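Local coordinates for alpha,alpha-trehalose-phosphate synthase (UDP-forming) (Burkholderia xenovorans, PDB 5V0T), which belongs to glycosyltransferase family 20 and has the GT-B fold, in which two Rossmann-like domains face each other across a ligand-binding cleft, at residues A[10-15]-A[135-140]; A[87-92]-A[110-115]; A[178-183]-A[204-209]; A[286-291]-A[307-312]. All coordinates share one frame; numbering follows the deposited sequence. Where two conformers were deposited one is given.

All four contacts are buried, but they join different elements. Contact 1 pairs two strands of the first sheet, with backbone hydrogen bonds and mainly apolar side chains, W137 and H139 among them. Contacts 2 and 3 join helices of the same half of the GT-B fold. They touch: P178 and L182 of contact 3 pack on the aromatic cluster of contact 2. Contact 3 differs in having an exposed arginine at its margin and a polar bond at its heart. Contact 4 lies across the chain's centre from contact 1, about 36 Å between centres. It lays a helix on the other sheet with edge-to-face phenylalanines. Contacts 1 and 4 run to ligand pockets at their strand ends.

Contact 1 (A[10-15]-A[135-140]); sequences GRLIIV and VIWVHD. With G6P (6-O-phosphono-alpha-D-glucopyranose), chain J.
I14 and W137 lie side by side on one face of a parallel sheet and point the same way. The methyl CD1 of I14 is 3.9 Å from CE3 of W137. The same methyl is 3.5 Å from NE2 of H139. CG1 of I14 beside its backbone N (chi1 -67°) and the turn at chi2 together bring this methyl nearer to the second strand. H139 leans over the indole: its NE2 stands 3.1 Å above the plane of the W137 ring, over the centre. L12 comes to W137 at a slant, with its CD1 at the indole edge and 3.9 Å from CB of W137.

I13, V15, I136 and V138 occupy the other face. There CG2 of V15 meets CG2 of I136 at 4.1 Å, while CB of V15 rests on CG2 of V138. Five backbone hydrogen bonds run from R11 O to H139 N and fix the register of the two strands.

The pair belongs to the sheet of the first Rossmann-like half. F461 of the C-terminal helix stacks on W137, and H139 ND1 is bonded to H164 NE2. Just past the strand, OD2 of D140 accepts hydrogen bonds from O3 and O2 of G6P, each at 2.6 Å, and its OD1 accepts one from the backbone N of H164. The chemistry is that of an apolar strand pair ending in a buried carboxylate, with both oxygens hydrogen-bonded.

Contact 2 (A[87-92]-A[110-115]); sequences RGFSNA and HDFEGY
Helices 79-98 and 109-126 meet at nearly a right angle where G88 and F89 face D111 and F112, with local axes 8.2 Å apart and crossing at -92°. F89, F112 and Y115 form an aromatic cluster there, within the first Rossmann-like half of the GT-B fold. The first helix makes a wider pi-type turn through 87-92. G88 lies close to the second helix, its CA 3.9 Å from OD2 of D111.

F89 is the middle ring. Its CG lies opposite the backbone N (chi1 -166°), which sends the ring out between the two aromatic residues of the second helix. Toward Y115 it presents an edge. CD2 of F89 stands 3.3 Å above the plane of the Y115 ring, over its centre, and the planes are 54° apart. Toward F112 it presents a face. CD1 of F112 lies over that face near the rim, 3.5 Å from CZ of F89, and these two rings are inclined to each other. F89 and F112 point the same way, and P178 packs on both. L182 of helix 179-186 touches F89 and Y115.

The buried hydroxyls of Y115 and S90 have partners outside the two segments. Y115 OH is bonded to the backbone O of Y141. S90 OG, bonded to the backbone O of Y85, lies in the plane of the Y115 ring at its edge, 3.5 Å from CE1 of Y115.

Contact 3 (A[178-183]-A[204-209]); sequences PHRELV and CDYIVN
Helices 179-186 and 197-209 are successive helices of the first Rossmann-like half of the GT-B fold, linked through strand 191-194. P178 holds the N-cap position of the first. The helix segments cross at -111°, with axes 11.8 Å apart. Y206 spans most of the gap, and V183 meets it from the first helix.

The phenol of Y206 reaches across to the first turn of helix 179-186. There its OH meets ND1 of H179 in a short hydrogen bond of 2.6 Å, nearly straight; either atom could be the donor. The bond uses the imidazole edge, with the oxygen in the ring plane. The two rings meet rim to rim, and neither lies over the other. CG of H179 sits between its backbone N and carbonyl carbon (chi1 54°), and this directs ND1 toward the phenol. The Y206 OH also lies 3.3 Å from CA of R180.

A water sits 2.7 Å from OH of Y206 and accepts from NH2 of R180. This link is doubtful as a fixed feature, since R180 was modelled in two conformers.

V183 works on the ring itself. Its CG2 makes a CH-pi contact, 3.9 Å from the centroid of the Y206 ring and over one face. L173 of helix 170-173 touches H179, V183 and Y206. I207 adds a last apolar touch from the same helix as Y206: its CD1 lies 3.7 Å from CG1 of V183.

Contact 4 (A[286-291]-A[307-312]); sequences ERFRAF and FLQIAP
F307 packs against both F288 and F291, and these three rings form the aromatic cluster of the contact. F307 turns an edge to each neighbour. Its CE2 comes 3.5 Å from CD1 of F288, in an offset edge-to-face pair with planes at 75°. Next along the same edge, CD2 of F307 points to the face of F291. CB of F307 sits 3.7 Å above the centre of the F291 ring, a CH-pi contact close to the ring normal.

Q309 follows on the same side of the strand. Its chain bends at CB-CG (chi2 74°), and CG lies in the plane of the F288 ring at its edge, 3.8 Å from CZ of F288. The amide oxygen then comes near R287, whose guanidinium is tilted against the amide. NH1 of R287 gives a weak hydrogen bond of 3.3 Å to OE1 of Q309. The stronger partner of both is D276: its OD1 takes NH1 of R287 in a salt bridge and NE2 of Q309 in a hydrogen bond. NE2 of Q309 also reaches I310 O, at 3.0 Å, and so has two acceptors.

The contact belongs to the beta-alpha-beta unit of strand 270-275, helix 284-297 and strand 305-310. The helix runs antiparallel to strand 305-310. Helix 319-339 packs on F288, strand 347-350 touches F288 and F291, and Y370 of strand 368-371 meets the F307 ring.

Contact 1 (A[10-15]-A[135-140])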
# COMPACT_ATOMS: atom_id res chain seq x y z
N GLY A 10 -5.88 -21.84 -17.24
CA GLY A 10 -5.98 -20.51 -17.83
C GLY A 10 -4.83 -19.61 -17.40
O GLY A 10 -4.37 -19.67 -16.27
N ARG A 11 -4.37 -18.77 -18.32
CA ARG A 11 -3.25 -17.89 -18.06
C ARG A 11 -3.71 -16.64 -17.30
O ARG A 11 -4.65 -15.97 -17.71
CB ARG A 11 -2.58 -17.50 -19.38
CG ARG A 11 -1.47 -16.49 -19.27
CD ARG A 11 -0.84 -16.25 -20.65
NE ARG A 11 -1.73 -15.51 -21.53
CZ ARG A 11 -1.31 -14.74 -22.53
NH1 ARG A 11 -0.01 -14.61 -22.77
NH2 ARG A 11 -2.18 -14.08 -23.28
N LEU A 12 -3.02 -16.33 -16.21
CA LEU A 12 -3.36 -15.16 -15.41
C LEU A 12 -2.72 -13.91 -16.02
O LEU A 12 -1.49 -13.86 -16.18
CB LEU A 12 -2.90 -15.35 -13.97
CG LEU A 12 -2.99 -14.10 -13.07
CD1 LEU A 12 -4.43 -13.58 -13.02
CD2 LEU A 12 -2.43 -14.39 -11.69
N ILE A 13 -3.54 -12.94 -16.38
CA ILE A 13 -3.08 -11.64 -16.86
C ILE A 13 -3.27 -10.65 -15.72
O ILE A 13 -4.40 -10.32 -15.35
CB ILE A 13 -3.87 -11.18 -18.09
CG1 ILE A 13 -3.99 -12.29 -19.14
CG2 ILE A 13 -3.25 -9.90 -18.62
CD1 ILE A 13 -2.71 -12.66 -19.87
N ILE A 14 -2.17 -10.15 -15.17
CA ILE A 14 -2.20 -9.05 -14.21
C ILE A 14 -2.14 -7.73 -14.96
O ILE A 14 -1.30 -7.56 -15.86
CB ILE A 14 -1.04 -9.16 -13.21
CG1 ILE A 14 -1.20 -10.40 -12.32
CG2 ILE A 14 -0.94 -7.88 -12.39
CD1 ILE A 14 -2.30 -10.28 -11.30
N VAL A 15 -3.01 -6.79 -14.59
CA VAL A 15 -3.02 -5.44 -15.14
C VAL A 15 -2.92 -4.45 -13.98
O VAL A 15 -3.74 -4.47 -13.06
CB VAL A 15 -4.30 -5.17 -15.94
CG1 VAL A 15 -4.28 -3.75 -16.53
CG2 VAL A 15 -4.51 -6.22 -17.04
N VAL A 135 -7.48 -15.26 -17.86
CA VAL A 135 -8.21 -14.66 -16.74
C VAL A 135 -7.53 -13.34 -16.40
O VAL A 135 -6.32 -13.31 -16.16
CB VAL A 135 -8.25 -15.59 -15.52
CG1 VAL A 135 -8.97 -14.90 -14.37
CG2 VAL A 135 -8.94 -16.89 -15.85
N ILE A 136 -8.30 -12.26 -16.41
CA ILE A 136 -7.77 -10.90 -16.31
C ILE A 136 -8.02 -10.36 -14.91
O ILE A 136 -9.17 -10.32 -14.45
CB ILE A 136 -8.38 -9.97 -17.37
CG1 ILE A 136 -8.13 -10.52 -18.78
CG2 ILE A 136 -7.83 -8.56 -17.22
CD1 ILE A 136 -8.90 -9.79 -19.86
N TRP A 137 -6.96 -9.92 -14.24
CA TRP A 137 -7.05 -9.39 -12.88
C TRP A 137 -6.44 -7.99 -12.86
O TRP A 137 -5.22 -7.84 -12.96
CB TRP A 137 -6.34 -10.32 -11.89
CG TRP A 137 -6.57 -9.94 -10.43
CD1 TRP A 137 -7.34 -8.92 -9.96
CD2 TRP A 137 -6.03 -10.61 -9.28
NE1 TRP A 137 -7.29 -8.88 -8.58
CE2 TRP A 137 -6.50 -9.91 -8.14
CE3 TRP A 137 -5.19 -11.71 -9.10
CZ2 TRP A 137 -6.17 -10.29 -6.85
CZ3 TRP A 137 -4.85 -12.08 -7.81
CH2 TRP A 137 -5.34 -11.38 -6.70
N VAL A 138 -7.30 -6.99 -12.76
CA VAL A 138 -6.91 -5.58 -12.76
C VAL A 138 -6.69 -5.11 -11.34
O VAL A 138 -7.49 -5.42 -10.44
CB VAL A 138 -8.00 -4.74 -13.46
CG1 VAL A 138 -7.60 -3.30 -13.52
CG2 VAL A 138 -8.26 -5.31 -14.85
N HIS A 139 -5.63 -4.32 -11.11
CA HIS A 139 -5.25 -3.85 -9.78
C HIS A 139 -5.25 -2.32 -9.69
O HIS A 139 -4.51 -1.65 -10.42
CB HIS A 139 -3.88 -4.39 -9.38
CG HIS A 139 -3.89 -5.87 -9.12
ND1 HIS A 139 -3.88 -6.39 -7.84
CD2 HIS A 139 -4.00 -6.92 -9.96
CE1 HIS A 139 -3.94 -7.71 -7.91
NE2 HIS A 139 -4.02 -8.06 -9.19
N ASP A 140 -6.09 -1.79 -8.79
CA ASP A 140 -5.98 -0.49 -8.11
C ASP A 140 -6.65 0.67 -8.84
O ASP A 140 -7.16 0.54 -9.95
CB ASP A 140 -4.52 -0.13 -7.80
CG ASP A 140 -4.36 0.35 -6.36
OD1 ASP A 140 -5.39 0.34 -5.64
OD2 ASP A 140 -3.25 0.74 -5.93
C1 G6P J . 0.46 2.39 -3.45
C2 G6P J . -0.58 2.18 -4.53
C3 G6P J . 0.05 1.52 -5.76
C4 G6P J . 1.24 2.36 -6.23
C5 G6P J . 2.22 2.54 -5.07
C6 G6P J . 3.45 3.33 -5.52
O1 G6P J . 0.94 1.10 -3.08
O2 G6P J . -1.66 1.39 -4.01
O3 G6P J . -0.95 1.48 -6.80
O4 G6P J . 1.92 1.68 -7.31
O5 G6P J . 1.56 3.17 -3.96
O6 G6P J . 3.04 4.59 -6.08
P G6P J . 3.47 4.96 -7.59
O1P G6P J . 4.95 5.25 -7.55
O2P G6P J . 2.59 6.13 -7.94
O3P G6P J . 3.16 3.72 -8.40

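Contact 2 (A[87-92]-A[110-115])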
# COMPACT_ATOMS: atom_id res chain seq x y z
N ARG A 87 -0.96 11.83 -12.87
CA ARG A 87 -0.80 12.97 -11.96
C ARG A 87 -2.14 13.64 -11.69
O ARG A 87 -2.34 14.20 -10.60
CB ARG A 87 0.17 14.00 -12.55
CG ARG A 87 1.63 13.61 -12.49
CD ARG A 87 2.52 14.73 -13.04
NE ARG A 87 2.51 15.92 -12.20
CZ ARG A 87 2.00 17.09 -12.58
NH1 ARG A 87 1.48 17.22 -13.79
NH2 ARG A 87 2.03 18.13 -11.75
N GLY A 88 -3.06 13.61 -12.65
CA GLY A 88 -4.32 14.31 -12.55
C GLY A 88 -5.35 13.53 -11.77
O GLY A 88 -5.37 13.57 -10.54
N PHE A 89 -6.21 12.79 -12.48
CA PHE A 89 -7.35 12.19 -11.79
C PHE A 89 -6.91 11.14 -10.78
O PHE A 89 -7.44 11.11 -9.66
CB PHE A 89 -8.34 11.60 -12.79
CG PHE A 89 -9.67 11.28 -12.18
CD1 PHE A 89 -10.55 12.31 -11.84
CD2 PHE A 89 -10.03 9.97 -11.93
CE1 PHE A 89 -11.77 12.04 -11.25
CE2 PHE A 89 -11.26 9.68 -11.37
CZ PHE A 89 -12.14 10.72 -11.02
N SER A 90 -5.96 10.26 -11.14
CA SER A 90 -5.59 9.19 -10.21
C SER A 90 -5.02 9.76 -8.91
O SER A 90 -5.50 9.44 -7.82
CB SER A 90 -4.59 8.23 -10.86
OG SER A 90 -5.21 7.50 -11.92
N ASN A 91 -4.00 10.61 -9.00
CA ASN A 91 -3.30 11.00 -7.79
C ASN A 91 -3.67 12.36 -7.23
O ASN A 91 -3.31 12.66 -6.09
CB ASN A 91 -1.80 10.89 -8.03
CG ASN A 91 -1.36 9.45 -8.10
OD1 ASN A 91 -2.01 8.60 -7.52
ND2 ASN A 91 -0.30 9.16 -8.83
N ALA A 92 -4.39 13.20 -7.99
CA ALA A 92 -4.87 14.46 -7.43
C ALA A 92 -6.33 14.40 -7.03
O ALA A 92 -6.79 15.25 -6.26
CB ALA A 92 -4.65 15.62 -8.41
N HIS A 110 -11.36 17.91 -17.46
CA HIS A 110 -10.49 17.52 -18.57
C HIS A 110 -9.54 16.40 -18.15
O HIS A 110 -9.22 15.51 -18.95
CB HIS A 110 -9.71 18.75 -19.05
CG HIS A 110 -9.33 18.71 -20.49
ND1 HIS A 110 -10.25 18.85 -21.50
CD2 HIS A 110 -8.13 18.57 -21.09
CE1 HIS A 110 -9.63 18.78 -22.67
NE2 HIS A 110 -8.34 18.61 -22.44
N ASP A 111 -9.06 16.43 -16.91
CA ASP A 111 -8.23 15.32 -16.44
C ASP A 111 -9.06 14.05 -16.29
O ASP A 111 -8.59 12.96 -16.63
CB ASP A 111 -7.55 15.68 -15.13
CG ASP A 111 -6.48 16.72 -15.30
OD1 ASP A 111 -6.02 16.92 -16.45
OD2 ASP A 111 -6.10 17.35 -14.30
N PHE A 112 -10.29 14.17 -15.80
CA PHE A 112 -11.15 13.00 -15.67
C PHE A 112 -11.44 12.37 -17.03
O PHE A 112 -11.44 11.13 -17.17
CB PHE A 112 -12.45 13.38 -14.97
CG PHE A 112 -13.46 12.25 -14.93
CD1 PHE A 112 -13.14 11.03 -14.34
CD2 PHE A 112 -14.72 12.42 -15.51
CE1 PHE A 112 -14.06 9.99 -14.32
CE2 PHE A 112 -15.64 11.39 -15.49
CZ PHE A 112 -15.32 10.18 -14.90
N GLU A 113 -11.67 13.19 -18.06
CA GLU A 113 -11.87 12.66 -19.41
C GLU A 113 -10.62 11.94 -19.91
O GLU A 113 -10.72 10.89 -20.54
CB GLU A 113 -12.25 13.78 -20.37
CG GLU A 113 -13.64 14.31 -20.17
CD GLU A 113 -13.89 15.54 -21.02
OE1 GLU A 113 -14.85 16.27 -20.70
OE2 GLU A 113 -13.14 15.77 -21.99
N GLY A 114 -9.44 12.51 -19.65
CA GLY A 114 -8.21 11.84 -20.05
C GLY A 114 -7.97 10.54 -19.30
O GLY A 114 -7.52 9.55 -19.88
N TYR A 115 -8.28 10.53 -18.00
CA TYR A 115 -8.28 9.29 -17.22
C TYR A 115 -9.11 8.21 -17.90
O TYR A 115 -8.67 7.07 -18.05
CB TYR A 115 -8.82 9.60 -15.83
CG TYR A 115 -9.10 8.44 -14.90
CD1 TYR A 115 -8.10 7.91 -14.10
CD2 TYR A 115 -10.38 7.90 -14.78
CE1 TYR A 115 -8.35 6.86 -13.21
CE2 TYR A 115 -10.65 6.85 -13.89
CZ TYR A 115 -9.62 6.34 -13.11
OH TYR A 115 -9.87 5.31 -12.22

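Contact 3 (A[178-183]-A[204-209])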
# COMPACT_ATOMS: atom_id res chain seq x y z
N PRO A 178 -17.38 12.72 -10.15
CA PRO A 178 -17.89 11.59 -10.95
C PRO A 178 -18.00 10.27 -10.18
O PRO A 178 -17.80 9.20 -10.77
CB PRO A 178 -16.86 11.47 -12.08
CG PRO A 178 -15.60 11.93 -11.46
CD PRO A 178 -15.97 13.01 -10.48
N HIS A 179 -18.36 10.32 -8.89
CA HIS A 179 -18.46 9.09 -8.09
C HIS A 179 -19.39 8.06 -8.73
O HIS A 179 -19.10 6.86 -8.71
CB HIS A 179 -18.92 9.43 -6.66
CG HIS A 179 -20.20 10.22 -6.59
ND1 HIS A 179 -21.44 9.63 -6.64
CD2 HIS A 179 -20.42 11.55 -6.48
CE1 HIS A 179 -22.38 10.57 -6.58
NE2 HIS A 179 -21.78 11.75 -6.48
N ARG A 180 -20.51 8.51 -9.31
CA ARG A 180 -21.47 7.56 -9.86
C ARG A 180 -20.92 6.84 -11.08
O ARG A 180 -21.12 5.63 -11.23
CB ARG A 180 -22.78 8.27 -10.20
CG ARG A 180 -23.85 7.34 -10.79
CD ARG A 180 -25.17 8.08 -11.03
NE ARG A 180 -26.18 7.21 -11.63
CZ ARG A 180 -27.08 6.51 -10.94
NH1 ARG A 180 -27.96 5.76 -11.59
NH2 ARG A 180 -27.09 6.55 -9.62
N GLU A 181 -20.21 7.56 -11.95
CA GLU A 181 -19.61 6.93 -13.12
C GLU A 181 -18.52 5.95 -12.71
O GLU A 181 -18.35 4.89 -13.33
CB GLU A 181 -19.03 8.00 -14.06
CG GLU A 181 -20.06 8.84 -14.80
CD GLU A 181 -20.84 9.82 -13.90
OE1 GLU A 181 -20.35 10.21 -12.81
OE2 GLU A 181 -21.97 10.20 -14.29
N LEU A 182 -17.76 6.28 -11.66
CA LEU A 182 -16.73 5.38 -11.17
C LEU A 182 -17.35 4.09 -10.63
O LEU A 182 -16.89 2.99 -10.95
CB LEU A 182 -15.90 6.06 -10.07
CG LEU A 182 -14.92 7.14 -10.53
CD1 LEU A 182 -14.39 7.92 -9.34
CD2 LEU A 182 -13.78 6.47 -11.29
N VAL A 183 -18.38 4.21 -9.80
CA VAL A 183 -18.95 3.00 -9.21
C VAL A 183 -19.66 2.17 -10.26
O VAL A 183 -19.61 0.94 -10.24
CB VAL A 183 -19.87 3.34 -8.02
CG1 VAL A 183 -20.53 2.07 -7.49
CG2 VAL A 183 -19.07 4.03 -6.91
N CYS A 204 -20.64 -1.38 -0.26
CA CYS A 204 -22.05 -1.77 -0.23
C CYS A 204 -22.93 -0.64 0.26
O CYS A 204 -24.07 -0.49 -0.22
CB CYS A 204 -22.24 -3.00 0.65
SG CYS A 204 -21.41 -4.47 0.02
N ASP A 205 -22.43 0.17 1.19
CA ASP A 205 -23.19 1.33 1.65
C ASP A 205 -23.48 2.30 0.50
O ASP A 205 -24.60 2.82 0.39
CB ASP A 205 -22.41 2.03 2.77
CG ASP A 205 -23.24 3.05 3.52
OD1 ASP A 205 -24.35 2.70 3.96
OD2 ASP A 205 -22.77 4.19 3.71
N TYR A 206 -22.50 2.55 -0.36
CA TYR A 206 -22.75 3.38 -1.54
C TYR A 206 -23.78 2.73 -2.46
O TYR A 206 -24.74 3.38 -2.90
CB TYR A 206 -21.45 3.66 -2.29
CG TYR A 206 -21.65 4.60 -3.48
CD1 TYR A 206 -22.12 4.12 -4.70
CD2 TYR A 206 -21.39 5.96 -3.36
CE1 TYR A 206 -22.34 4.97 -5.78
CE2 TYR A 206 -21.58 6.81 -4.44
CZ TYR A 206 -22.05 6.31 -5.65
OH TYR A 206 -22.27 7.15 -6.72
N ILE A 207 -23.59 1.44 -2.76
CA ILE A 207 -24.52 0.73 -3.66
C ILE A 207 -25.96 0.86 -3.16
O ILE A 207 -26.88 1.17 -3.94
CB ILE A 207 -24.11 -0.75 -3.78
CG1 ILE A 207 -22.77 -0.89 -4.53
CG2 ILE A 207 -25.22 -1.56 -4.44
CD1 ILE A 207 -22.82 -0.48 -5.99
N VAL A 208 -26.17 0.63 -1.86
CA VAL A 208 -27.54 0.62 -1.33
C VAL A 208 -28.09 2.04 -1.19
O VAL A 208 -29.24 2.31 -1.55
CB VAL A 208 -27.57 -0.14 0.01
CG1 VAL A 208 -28.91 0.06 0.71
CG2 VAL A 208 -27.30 -1.63 -0.22
N ASN A 209 -27.28 2.97 -0.68
CA ASN A 209 -27.78 4.28 -0.28
C ASN A 209 -27.54 5.38 -1.29
O ASN A 209 -28.21 6.42 -1.21
CB ASN A 209 -27.16 4.67 1.06
CG ASN A 209 -27.69 3.84 2.19
OD1 ASN A 209 -28.90 3.73 2.36
ND2 ASN A 209 -26.80 3.21 2.95
O HOH W 1 -24.87 6.94 -7.46

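Contact 4 (A[286-291]-A[307-312])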
# COMPACT_ATOMS: atom_id res chain seq x y z
N GLU A 286 2.51 13.65 12.39
CA GLU A 286 2.01 13.22 13.70
C GLU A 286 2.98 12.23 14.33
O GLU A 286 3.20 12.26 15.55
CB GLU A 286 0.63 12.56 13.56
CG GLU A 286 -0.51 13.52 13.14
CD GLU A 286 -0.56 13.77 11.65
OE1 GLU A 286 0.30 13.26 10.91
OE2 GLU A 286 -1.50 14.46 11.20
N ARG A 287 3.55 11.35 13.52
CA ARG A 287 4.52 10.37 13.99
C ARG A 287 5.75 11.05 14.60
O ARG A 287 6.23 10.65 15.67
CB ARG A 287 4.92 9.50 12.80
CG ARG A 287 5.84 8.41 13.13
CD ARG A 287 6.13 7.54 11.97
NE ARG A 287 4.94 7.09 11.25
CZ ARG A 287 5.02 6.38 10.13
NH1 ARG A 287 6.23 6.08 9.69
NH2 ARG A 287 3.93 5.98 9.46
N PHE A 288 6.28 12.07 13.91
CA PHE A 288 7.42 12.81 14.45
C PHE A 288 7.03 13.54 15.74
O PHE A 288 7.80 13.57 16.70
CB PHE A 288 7.95 13.81 13.42
CG PHE A 288 8.85 13.20 12.34
CD1 PHE A 288 8.65 11.90 11.89
CD2 PHE A 288 9.87 13.95 11.78
CE1 PHE A 288 9.46 11.35 10.89
CE2 PHE A 288 10.69 13.42 10.78
CZ PHE A 288 10.48 12.11 10.33
N ARG A 289 5.84 14.14 15.77
CA ARG A 289 5.40 14.87 16.96
C ARG A 289 5.24 13.96 18.17
O ARG A 289 5.47 14.40 19.30
CB ARG A 289 4.10 15.62 16.66
CG ARG A 289 4.33 16.76 15.67
CD ARG A 289 3.10 17.59 15.35
NE ARG A 289 3.51 18.67 14.46
CZ ARG A 289 2.71 19.60 13.95
NH1 ARG A 289 1.42 19.60 14.25
NH2 ARG A 289 3.20 20.52 13.14
N ALA A 290 4.85 12.70 17.96
CA ALA A 290 4.72 11.81 19.11
C ALA A 290 6.08 11.33 19.61
O ALA A 290 6.25 11.10 20.81
CB ALA A 290 3.83 10.62 18.75
N PHE A 291 7.07 11.19 18.72
CA PHE A 291 8.43 10.94 19.17
C PHE A 291 8.97 12.14 19.94
O PHE A 291 9.63 11.99 20.96
CB PHE A 291 9.35 10.59 17.99
CG PHE A 291 10.80 10.33 18.40
CD1 PHE A 291 11.12 9.25 19.22
CD2 PHE A 291 11.83 11.16 17.97
CE1 PHE A 291 12.44 9.01 19.60
CE2 PHE A 291 13.16 10.92 18.34
CZ PHE A 291 13.47 9.83 19.15
N PHE A 307 15.39 7.51 16.25
CA PHE A 307 14.25 7.23 15.38
C PHE A 307 14.77 7.33 13.95
O PHE A 307 15.13 8.42 13.48
CB PHE A 307 13.12 8.21 15.69
CG PHE A 307 11.95 8.16 14.73
CD1 PHE A 307 11.68 7.03 13.97
CD2 PHE A 307 11.10 9.27 14.62
CE1 PHE A 307 10.60 7.01 13.07
CE2 PHE A 307 10.01 9.26 13.72
CZ PHE A 307 9.76 8.12 12.97
N LEU A 308 14.87 6.18 13.29
CA LEU A 308 15.22 6.11 11.87
C LEU A 308 13.94 6.17 11.04
O LEU A 308 13.11 5.25 11.11
CB LEU A 308 16.01 4.83 11.61
CG LEU A 308 16.31 4.53 10.13
CD1 LEU A 308 17.20 5.61 9.51
CD2 LEU A 308 16.92 3.13 9.98
N GLN A 309 13.77 7.24 10.26
CA GLN A 309 12.66 7.34 9.30
C GLN A 309 13.25 7.30 7.90
O GLN A 309 13.88 8.27 7.45
CB GLN A 309 11.85 8.62 9.49
CG GLN A 309 10.80 8.83 8.37
CD GLN A 309 9.62 7.88 8.52
OE1 GLN A 309 8.91 7.93 9.50
NE2 GLN A 309 9.40 7.00 7.52
N ILE A 310 13.08 6.19 7.22
CA ILE A 310 13.39 6.10 5.80
C ILE A 310 12.14 6.52 5.05
O ILE A 310 11.06 5.92 5.23
CB ILE A 310 13.85 4.69 5.43
CG1 ILE A 310 15.17 4.38 6.13
CG2 ILE A 310 14.02 4.56 3.90
CD1 ILE A 310 15.76 2.97 5.84
N ALA A 311 12.25 7.58 4.26
CA ALA A 311 11.08 8.20 3.62
C ALA A 311 11.38 8.50 2.17
O ALA A 311 11.69 9.64 1.80
CB ALA A 311 10.67 9.47 4.36
N PRO A 312 11.31 7.49 1.29
CA PRO A 312 11.74 7.70 -0.09
C PRO A 312 10.84 8.69 -0.81
O PRO A 312 9.65 8.81 -0.51
CB PRO A 312 11.64 6.29 -0.71
CG PRO A 312 11.04 5.42 0.28
CD PRO A 312 11.14 6.07 1.62